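PDB 3DXL: long form salivary protein D7L1 from Aedes aegypti, which binds and sequesters host biogenic amines and eicosanoids, including serotonin, noradrenaline and cysteinyl leukotrienes, and so modulates blood feeding by the female mosquito. Local coordinates for residues F4-M9 with K78-L83; T14-D19 with L55-L60; E90-A95 with D114-A119. All coordinates share one frame; numbering follows the deposited sequence.

Contact 1 (F4-M9 with K78-L83); sequences FDPEEM and KAYPSL
A single tyrosine, Y80, makes this van der Waals contact: its ring reaches from the turn after helix 71-79 to the backbone just ahead of helix 6-20, in the N-terminal odorant-binding-protein-like domain. No hydrogen bond joins the two segments, and the backbones stay well apart, F4 CA and A79 CA being 8.4 Å from each other. Y80 is the first residue to leave the helical conformation, and its side chain is directed at the other segment with CG opposite the carbonyl carbon (chi1 -59°). The far end of the ring thereby meets F4 and D5. Y80 CE2 lies 3.4 Å from F4 O, which approaches the ring obliquely, while Y80 OH lies 3.2 Å from D5 CA and close to D5 CB. P6 CD borders the same hydroxyl more loosely, at 4.2 Å.

The backbone that Y80 touches is fixed by a capping box. D5 occupies the N-cap of helix 6-20; its CG sits between backbone N and carbonyl carbon (chi1 71°), which brings OD1 to E8 N at 2.8 Å. In return D5 N donates a nearly straight bond (169°) to the anti lone pair of E8 OE1, also at 2.8 Å. Two reciprocal bonds thus satisfy backbone N-H groups at the helix start.

H129 links both sides: its ring pairs edge-to-face with that of Y80, and its NE2 is hydrogen-bonded to F4 O. Helix 132-142 packs against P6 and Y80 through L138, and against L83 through L134, so the turn after helix 71-79 and the start of helix 6-20 both lie against it.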
loop_
_atom_site.group_PDB
_atom_site.type_symbol
_atom_site.label_atom_id
_atom_site.label_comp_id
_atom_site.label_asym_id
_atom_site.label_seq_id
_atom_site.Cartn_x
_atom_site.Cartn_y
_atom_site.Cartn_z
ATOM N N PHE A 4 -8.270 -8.387 2.380
ATOM C CA PHE A 4 -7.058 -7.886 1.744
ATOM C C PHE A 4 -6.502 -8.923 0.793
ATOM O O PHE A 4 -6.381 -10.104 1.149
ATOM C CB PHE A 4 -6.012 -7.558 2.805
ATOM C CG PHE A 4 -6.424 -6.478 3.754
ATOM C CD1 PHE A 4 -6.467 -5.145 3.346
ATOM C CD2 PHE A 4 -6.767 -6.785 5.065
ATOM C CE1 PHE A 4 -6.842 -4.144 4.237
ATOM C CE2 PHE A 4 -7.138 -5.789 5.954
ATOM C CZ PHE A 4 -7.179 -4.468 5.542
ATOM N N ASP A 5 -6.147 -8.484 -0.416
ATOM C CA ASP A 5 -5.537 -9.384 -1.371
ATOM C C ASP A 5 -4.022 -9.463 -1.126
ATOM O O ASP A 5 -3.506 -8.788 -0.224
ATOM C CB ASP A 5 -5.929 -9.018 -2.824
ATOM C CG ASP A 5 -5.278 -7.729 -3.338
ATOM O OD1 ASP A 5 -4.197 -7.346 -2.852
ATOM O OD2 ASP A 5 -5.857 -7.127 -4.274
ATOM N N PRO A 6 -3.310 -10.325 -1.865
ATOM C CA PRO A 6 -1.874 -10.452 -1.593
ATOM C C PRO A 6 -1.061 -9.165 -1.708
ATOM O O PRO A 6 -0.133 -8.953 -0.917
ATOM C CB PRO A 6 -1.417 -11.488 -2.619
ATOM C CG PRO A 6 -2.637 -12.344 -2.795
ATOM C CD PRO A 6 -3.763 -11.341 -2.835
ATOM N N GLU A 7 -1.402 -8.323 -2.686
ATOM C CA GLU A 7 -0.729 -7.043 -2.886
ATOM C C GLU A 7 -0.994 -6.111 -1.713
ATOM O O GLU A 7 -0.103 -5.380 -1.263
ATOM C CB GLU A 7 -1.203 -6.406 -4.194
ATOM C CG GLU A 7 -0.553 -5.057 -4.515
ATOM C CD GLU A 7 -1.182 -3.872 -3.780
ATOM O OE1 GLU A 7 -2.368 -3.939 -3.396
ATOM O OE2 GLU A 7 -0.499 -2.833 -3.641
ATOM N N GLU A 8 -2.223 -6.137 -1.215
ATOM C CA GLU A 8 -2.597 -5.268 -0.110
ATOM C C GLU A 8 -1.855 -5.638 1.167
ATOM O O GLU A 8 -1.439 -4.758 1.918
ATOM C CB GLU A 8 -4.109 -5.255 0.097
ATOM C CG GLU A 8 -4.837 -4.522 -1.028
ATOM C CD GLU A 8 -6.339 -4.662 -0.978
ATOM O OE1 GLU A 8 -6.834 -5.802 -0.857
ATOM O OE2 GLU A 8 -7.042 -3.639 -1.110
ATOM N N MET A 9 -1.680 -6.938 1.408
ATOM C CA MET A 9 -0.897 -7.379 2.561
ATOM C C MET A 9 0.588 -7.102 2.368
ATOM O O MET A 9 1.261 -6.678 3.300
ATOM C CB MET A 9 -1.157 -8.849 2.899
ATOM C CG MET A 9 -2.586 -9.115 3.342
ATOM S SD MET A 9 -3.170 -8.039 4.689
ATOM C CE MET A 9 -1.893 -8.243 5.912
ATOM N N LYS A 78 -13.779 -15.417 4.641
ATOM C CA LYS A 78 -14.892 -15.399 3.683
ATOM C C LYS A 78 -14.395 -15.169 2.253
ATOM O O LYS A 78 -14.851 -15.822 1.313
ATOM C CB LYS A 78 -15.908 -14.332 4.078
ATOM C CG LYS A 78 -17.124 -14.237 3.172
ATOM C CD LYS A 78 -18.069 -13.154 3.665
ATOM C CE LYS A 78 -19.414 -13.217 2.965
ATOM N NZ LYS A 78 -20.311 -12.128 3.439
ATOM N N ALA A 79 -13.450 -14.243 2.110
ATOM C CA ALA A 79 -12.869 -13.922 0.807
ATOM C C ALA A 79 -11.918 -15.008 0.313
ATOM O O ALA A 79 -11.774 -15.213 -0.896
ATOM C CB ALA A 79 -12.153 -12.584 0.863
ATOM N N TYR A 80 -11.260 -15.706 1.245
ATOM C CA TYR A 80 -10.267 -16.718 0.889
ATOM C C TYR A 80 -10.475 -18.060 1.605
ATOM O O TYR A 80 -9.682 -18.433 2.478
ATOM C CB TYR A 80 -8.843 -16.184 1.122
ATOM C CG TYR A 80 -8.561 -14.943 0.312
ATOM C CD1 TYR A 80 -8.213 -15.034 -1.033
ATOM C CD2 TYR A 80 -8.691 -13.679 0.882
ATOM C CE1 TYR A 80 -7.983 -13.901 -1.791
ATOM C CE2 TYR A 80 -8.461 -12.533 0.134
ATOM C CZ TYR A 80 -8.111 -12.658 -1.197
ATOM O OH TYR A 80 -7.889 -11.531 -1.944
ATOM N N PRO A 81 -11.547 -18.795 1.238
ATOM C CA PRO A 81 -11.822 -20.100 1.873
ATOM C C PRO A 81 -10.672 -21.098 1.765
ATOM O O PRO A 81 -10.523 -21.955 2.637
ATOM C CB PRO A 81 -13.051 -20.637 1.115
ATOM C CG PRO A 81 -13.257 -19.728 -0.046
ATOM C CD PRO A 81 -12.575 -18.434 0.243
ATOM N N SER A 82 -9.877 -20.999 0.706
ATOM C CA SER A 82 -8.756 -21.910 0.501
ATOM C C SER A 82 -7.580 -21.681 1.460
ATOM O O SER A 82 -6.678 -22.518 1.550
ATOM C CB SER A 82 -8.267 -21.833 -0.951
ATOM O OG SER A 82 -7.641 -20.585 -1.218
ATOM N N LEU A 83 -7.586 -20.550 2.165
ATOM C CA LEU A 83 -6.450 -20.169 3.013
ATOM C C LEU A 83 -6.662 -20.433 4.500
ATOM O O LEU A 83 -5.869 -20.002 5.338
ATOM C CB LEU A 83 -6.080 -18.701 2.785
ATOM C CG LEU A 83 -5.646 -18.309 1.369
ATOM C CD1 LEU A 83 -5.289 -16.832 1.339
ATOM C CD2 LEU A 83 -4.477 -19.131 0.857
#

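Contact 2 (T14-D19 with L55-L60); sequences TRCMED and LVRTGL
R15 and C16 of helix 6-20 meet R57, near the end of helix 45-58, in a contact made almost wholly by one long side chain. The apolar part is slight: R57 runs extended from CG to NE, and its CD passes 4.0 Å from C16 SG, the sulfur whose disulfide with C53 ties helix 6-20 to helix 45-58 in this all-helical PBP/GOBP domain. Farther out, R15 CG lies over one face of the R57 guanidinium, 3.9 Å from R57 NE.

The polar part brings two like charges together beside the disulfide. R15 leaves its helix with CG anti to the backbone N (chi1 171°), then bends at chi2 and chi3, so that R15 NH1 comes within 3.6 Å of R57 NH2. The two guanidinium planes stand nearly perpendicular, 86° apart. A water bridges the pair, accepting from R15 NH1 at 3.0 Å and, weakly, from R57 NH2 at 2.9 Å; it lies in the plane of the R57 group, at its edge. The salt bridge of R15 NH2 to E210 probably offsets part of the repulsion, and D19 OD2, 5.7 Å from R57 NH2, may contribute a little.

R57 also packs on F11 and I12, one turn earlier in helix 6-20, while C16 rests on F50 and V54 of helix 45-58. E210, partner of R15, belongs to helix 208-217, which also supplies R213 to E18 and D19.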
loop_
_atom_site.group_PDB
_atom_site.type_symbol
_atom_site.label_atom_id
_atom_site.label_comp_id
_atom_site.label_asym_id
_atom_site.label_seq_id
_atom_site.Cartn_x
_atom_site.Cartn_y
_atom_site.Cartn_z
ATOM N N THR A 14 5.409 -4.334 4.037
ATOM C CA THR A 14 6.579 -3.568 3.617
ATOM C C THR A 14 6.556 -2.123 4.105
ATOM O O THR A 14 7.603 -1.604 4.498
ATOM C CB THR A 14 6.826 -3.647 2.092
ATOM O OG1 THR A 14 5.678 -3.167 1.387
ATOM C CG2 THR A 14 7.142 -5.082 1.683
ATOM N N ARG A 15 5.383 -1.482 4.098
ATOM C CA ARG A 15 5.261 -0.130 4.642
ATOM C C ARG A 15 5.613 -0.112 6.132
ATOM O O ARG A 15 6.361 0.745 6.599
ATOM C CB ARG A 15 3.864 0.454 4.406
ATOM C CG ARG A 15 3.573 1.771 5.129
ATOM C CD ARG A 15 4.527 2.921 4.754
ATOM N NE ARG A 15 4.515 3.234 3.324
ATOM C CZ ARG A 15 3.625 4.028 2.740
ATOM N NH1 ARG A 15 2.672 4.628 3.448
ATOM N NH2 ARG A 15 3.698 4.232 1.431
ATOM N N CYS A 16 5.081 -1.072 6.878
ATOM C CA CYS A 16 5.340 -1.117 8.305
ATOM C C CYS A 16 6.813 -1.405 8.602
ATOM O O CYS A 16 7.372 -0.843 9.549
ATOM C CB CYS A 16 4.416 -2.134 8.958
ATOM S SG CYS A 16 2.701 -1.564 9.009
ATOM N N MET A 17 7.463 -2.230 7.776
ATOM C CA MET A 17 8.895 -2.448 7.943
ATOM C C MET A 17 9.683 -1.191 7.592
ATOM O O MET A 17 10.602 -0.813 8.318
ATOM C CB MET A 17 9.381 -3.643 7.131
ATOM C CG MET A 17 8.936 -4.957 7.736
ATOM S SD MET A 17 9.744 -6.382 7.014
ATOM C CE MET A 17 8.856 -6.468 5.457
ATOM N N GLU A 18 9.309 -0.522 6.494
ATOM C CA GLU A 18 9.994 0.711 6.096
ATOM C C GLU A 18 9.964 1.744 7.222
ATOM O O GLU A 18 10.966 2.407 7.499
ATOM C CB GLU A 18 9.385 1.270 4.809
ATOM C CG GLU A 18 10.196 2.430 4.223
ATOM C CD GLU A 18 9.690 2.890 2.875
ATOM O OE1 GLU A 18 9.342 2.046 2.032
ATOM O OE2 GLU A 18 9.672 4.111 2.640
ATOM N N ASP A 19 8.817 1.846 7.889
ATOM C CA ASP A 19 8.642 2.848 8.929
ATOM C C ASP A 19 9.256 2.486 10.286
ATOM O O ASP A 19 9.423 3.363 11.138
ATOM C CB ASP A 19 7.159 3.163 9.105
ATOM C CG ASP A 19 6.602 4.005 7.975
ATOM O OD1 ASP A 19 7.389 4.580 7.188
ATOM O OD2 ASP A 19 5.367 4.092 7.889
ATOM N N LEU A 55 -0.895 -4.516 12.811
ATOM C CA LEU A 55 -2.197 -4.756 13.429
ATOM C C LEU A 55 -3.195 -3.629 13.158
ATOM O O LEU A 55 -4.385 -3.875 12.957
ATOM C CB LEU A 55 -2.032 -4.985 14.934
ATOM C CG LEU A 55 -1.291 -6.276 15.298
ATOM C CD1 LEU A 55 -0.813 -6.248 16.740
ATOM C CD2 LEU A 55 -2.140 -7.523 15.029
ATOM N N VAL A 56 -2.707 -2.394 13.150
ATOM C CA VAL A 56 -3.560 -1.242 12.868
ATOM C C VAL A 56 -3.985 -1.206 11.399
ATOM O O VAL A 56 -5.162 -1.020 11.095
ATOM C CB VAL A 56 -2.886 0.072 13.303
ATOM C CG1 VAL A 56 -3.660 1.286 12.802
ATOM C CG2 VAL A 56 -2.776 0.105 14.822
ATOM N N ARG A 57 -3.037 -1.416 10.489
ATOM C CA ARG A 57 -3.384 -1.369 9.061
ATOM C C ARG A 57 -4.324 -2.502 8.643
ATOM O O ARG A 57 -5.148 -2.340 7.746
ATOM C CB ARG A 57 -2.131 -1.331 8.178
ATOM C CG ARG A 57 -1.444 0.029 8.152
ATOM C CD ARG A 57 -0.400 0.088 7.045
ATOM N NE ARG A 57 0.070 1.453 6.818
ATOM C CZ ARG A 57 -0.389 2.279 5.877
ATOM N NH1 ARG A 57 -1.318 1.892 5.010
ATOM N NH2 ARG A 57 0.116 3.498 5.778
ATOM N N THR A 58 -4.234 -3.645 9.322
ATOM C CA THR A 58 -5.115 -4.769 8.991
ATOM C C THR A 58 -6.458 -4.641 9.680
ATOM O O THR A 58 -7.433 -5.251 9.248
ATOM C CB THR A 58 -4.520 -6.129 9.366
ATOM O OG1 THR A 58 -4.186 -6.139 10.760
ATOM C CG2 THR A 58 -3.297 -6.417 8.523
ATOM N N GLY A 59 -6.517 -3.834 10.735
ATOM C CA GLY A 59 -7.751 -3.660 11.499
ATOM C C GLY A 59 -7.904 -4.636 12.652
ATOM O O GLY A 59 -8.948 -4.662 13.306
ATOM N N LEU A 60 -6.864 -5.426 12.923
ATOM C CA LEU A 60 -6.879 -6.345 14.063
ATOM C C LEU A 60 -6.804 -5.602 15.382
ATOM O O LEU A 60 -7.325 -6.079 16.394
ATOM C CB LEU A 60 -5.735 -7.353 13.971
ATOM C CG LEU A 60 -5.935 -8.509 13.007
ATOM C CD1 LEU A 60 -4.619 -9.163 12.701
ATOM C CD2 LEU A 60 -6.921 -9.525 13.581
HETATM O O HOH W 1 2.067 5.550 6.245
#

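Contact 3 (E90-A95 with D114-A119); sequences EAYANA and DPVHKA
V116 of helix 106-119 packs between Y92 and A95 of helix 86-97; no hydrogen bond crosses this buried contact, and its side-chain contacts are apolar. The first is a methyl-to-ring contact. V116 CG1 lies at the edge of the Y92 ring, close to its plane, 3.8 Å from Y92 CE1 and 3.9 Å from Y92 CD1. It touches one side of the ring's rim, and the two side chains cross at about a right angle. Y92 CB starts out neither toward nor away from the other helix, but CG is anti to the backbone N (chi1 172°), and this carries the ring nearer to the valine.

The second is a methyl-to-methyl contact. V116 CG2 faces A95 CB at 4.2 Å and lies 4.1 Å from A95 O. With CG1 anti to its own backbone N (chi1 177°), V116 divides its branches between the two partners, one for the ring and one for the alanine. The small side chain of A95 is consistent with the close approach of the backbones, A95 CA and V116 CA being 6.5 Å apart. Helix 106-119 is kinked here, since P115 N and V116 N make no bond to the preceding turn.

The polar end of Y92 is satisfied beyond the contact: its hydroxyl is hydrogen-bonded to Y113, one turn before V116, and to a bound glycerol, probably from crystallisation. The next residue, H117, points away from helix 86-97, and its NE2 is hydrogen-bonded to W37 O, of a leukotriene E4-binding residue whose side chain lies about 6 Å from that of Y92. This is helix-to-helix packing in the all-helical odorant-binding-protein fold, beside the N-terminal pocket that takes up lipids.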
loop_
_atom_site.group_PDB
_atom_site.type_symbol
_atom_site.label_atom_id
_atom_site.label_comp_id
_atom_site.label_asym_id
_atom_site.label_seq_id
_atom_site.Cartn_x
_atom_site.Cartn_y
_atom_site.Cartn_z
ATOM N N GLU A 90 -11.606 -20.086 13.376
ATOM C CA GLU A 90 -12.440 -19.758 14.525
ATOM C C GLU A 90 -11.640 -19.680 15.832
ATOM O O GLU A 90 -11.869 -18.774 16.638
ATOM C CB GLU A 90 -13.640 -20.714 14.631
ATOM C CG GLU A 90 -14.687 -20.404 13.555
ATOM C CD GLU A 90 -15.807 -21.419 13.427
ATOM O OE1 GLU A 90 -15.695 -22.546 13.957
ATOM O OE2 GLU A 90 -16.805 -21.072 12.757
ATOM N N ALA A 91 -10.686 -20.596 16.016
ATOM C CA ALA A 91 -9.825 -20.576 17.208
ATOM C C ALA A 91 -8.992 -19.286 17.258
ATOM O O ALA A 91 -8.840 -18.681 18.316
ATOM C CB ALA A 91 -8.928 -21.806 17.249
ATOM N N TYR A 92 -8.492 -18.852 16.099
ATOM C CA TYR A 92 -7.705 -17.629 15.988
ATOM C C TYR A 92 -8.583 -16.409 16.268
ATOM O O TYR A 92 -8.223 -15.537 17.068
ATOM C CB TYR A 92 -7.055 -17.582 14.599
ATOM C CG TYR A 92 -6.340 -16.304 14.198
ATOM C CD1 TYR A 92 -5.601 -15.562 15.114
ATOM C CD2 TYR A 92 -6.382 -15.865 12.874
ATOM C CE1 TYR A 92 -4.937 -14.403 14.720
ATOM C CE2 TYR A 92 -5.723 -14.707 12.473
ATOM C CZ TYR A 92 -5.007 -13.984 13.395
ATOM O OH TYR A 92 -4.351 -12.841 12.979
ATOM N N ALA A 93 -9.752 -16.356 15.637
ATOM C CA ALA A 93 -10.674 -15.251 15.871
ATOM C C ALA A 93 -11.084 -15.171 17.346
ATOM O O ALA A 93 -11.128 -14.087 17.931
ATOM C CB ALA A 93 -11.899 -15.376 14.984
ATOM N N ASN A 94 -11.379 -16.328 17.941
ATOM C CA ASN A 94 -11.711 -16.403 19.364
ATOM C C ASN A 94 -10.604 -15.854 20.261
ATOM O O ASN A 94 -10.882 -15.098 21.191
ATOM C CB ASN A 94 -12.066 -17.841 19.769
ATOM C CG ASN A 94 -13.424 -18.270 19.259
ATOM O OD1 ASN A 94 -14.253 -17.440 18.882
ATOM N ND2 ASN A 94 -13.662 -19.579 19.246
ATOM N N ALA A 95 -9.356 -16.230 19.982
ATOM C CA ALA A 95 -8.215 -15.725 20.750
ATOM C C ALA A 95 -8.102 -14.197 20.662
ATOM O O ALA A 95 -7.833 -13.526 21.657
ATOM C CB ALA A 95 -6.928 -16.399 20.309
ATOM N N ASP A 114 1.244 -10.750 20.964
ATOM C CA ASP A 114 2.325 -11.713 20.719
ATOM C C ASP A 114 1.929 -13.184 21.029
ATOM O O ASP A 114 2.224 -14.069 20.240
ATOM C CB ASP A 114 3.605 -11.287 21.454
ATOM C CG ASP A 114 4.819 -12.100 21.059
ATOM O OD1 ASP A 114 5.059 -12.331 19.857
ATOM O OD2 ASP A 114 5.566 -12.488 21.976
ATOM N N PRO A 115 1.261 -13.454 22.173
ATOM C CA PRO A 115 0.848 -14.854 22.414
ATOM C C PRO A 115 -0.083 -15.415 21.335
ATOM O O PRO A 115 -0.001 -16.606 21.000
ATOM C CB PRO A 115 0.112 -14.778 23.760
ATOM C CG PRO A 115 0.708 -13.582 24.433
ATOM C CD PRO A 115 0.880 -12.585 23.297
ATOM N N VAL A 116 -0.946 -14.557 20.787
ATOM C CA VAL A 116 -1.856 -14.951 19.723
ATOM C C VAL A 116 -1.082 -15.201 18.435
ATOM O O VAL A 116 -1.312 -16.188 17.749
ATOM C CB VAL A 116 -2.963 -13.892 19.487
ATOM C CG1 VAL A 116 -3.859 -14.288 18.316
ATOM C CG2 VAL A 116 -3.787 -13.687 20.759
ATOM N N HIS A 117 -0.138 -14.311 18.129
ATOM C CA HIS A 117 0.715 -14.490 16.969
ATOM C C HIS A 117 1.371 -15.878 16.996
ATOM O O HIS A 117 1.341 -16.611 16.014
ATOM C CB HIS A 117 1.778 -13.389 16.928
ATOM C CG HIS A 117 2.732 -13.518 15.788
ATOM N ND1 HIS A 117 2.371 -13.258 14.482
ATOM C CD2 HIS A 117 4.033 -13.883 15.755
ATOM C CE1 HIS A 117 3.414 -13.457 13.696
ATOM N NE2 HIS A 117 4.435 -13.834 14.443
ATOM N N LYS A 118 1.956 -16.231 18.136
ATOM C CA LYS A 118 2.676 -17.492 18.246
ATOM C C LYS A 118 1.748 -18.712 18.280
ATOM O O LYS A 118 2.037 -19.717 17.628
ATOM C CB LYS A 118 3.622 -17.472 19.443
ATOM C CG LYS A 118 4.730 -16.420 19.333
ATOM C CD LYS A 118 5.889 -16.704 20.286
ATOM C CE LYS A 118 5.448 -16.627 21.731
ATOM N NZ LYS A 118 6.608 -16.731 22.647
ATOM N N ALA A 119 0.619 -18.580 18.975
ATOM C CA ALA A 119 -0.327 -19.694 19.127
ATOM C C ALA A 119 -1.104 -19.950 17.842
ATOM O O ALA A 119 -1.660 -21.032 17.657
ATOM C CB ALA A 119 -1.277 -19.418 20.251
#

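Overall arrangement
All three contacts lie in the N-terminal PBP/GOBP domain. Contacts 2 and 3 are buried, whereas contact 1 is partly buried. Contacts 1 and 2 share helix 6-20, the first at its start and the second farther along, and they touch where the F4 ring meets the backbone oxygens of R57 and T58. Contact 3 uses two other helices and reaches contact 2 through L60 CD1 against the Y92 hydroxyl; it does not touch contact 1. Chemistry differs accordingly: an aromatic ring against backbone in contact 1, water-bridged arginines beside a disulfide in contact 2, and apolar side-chain packing between helices in contact 3.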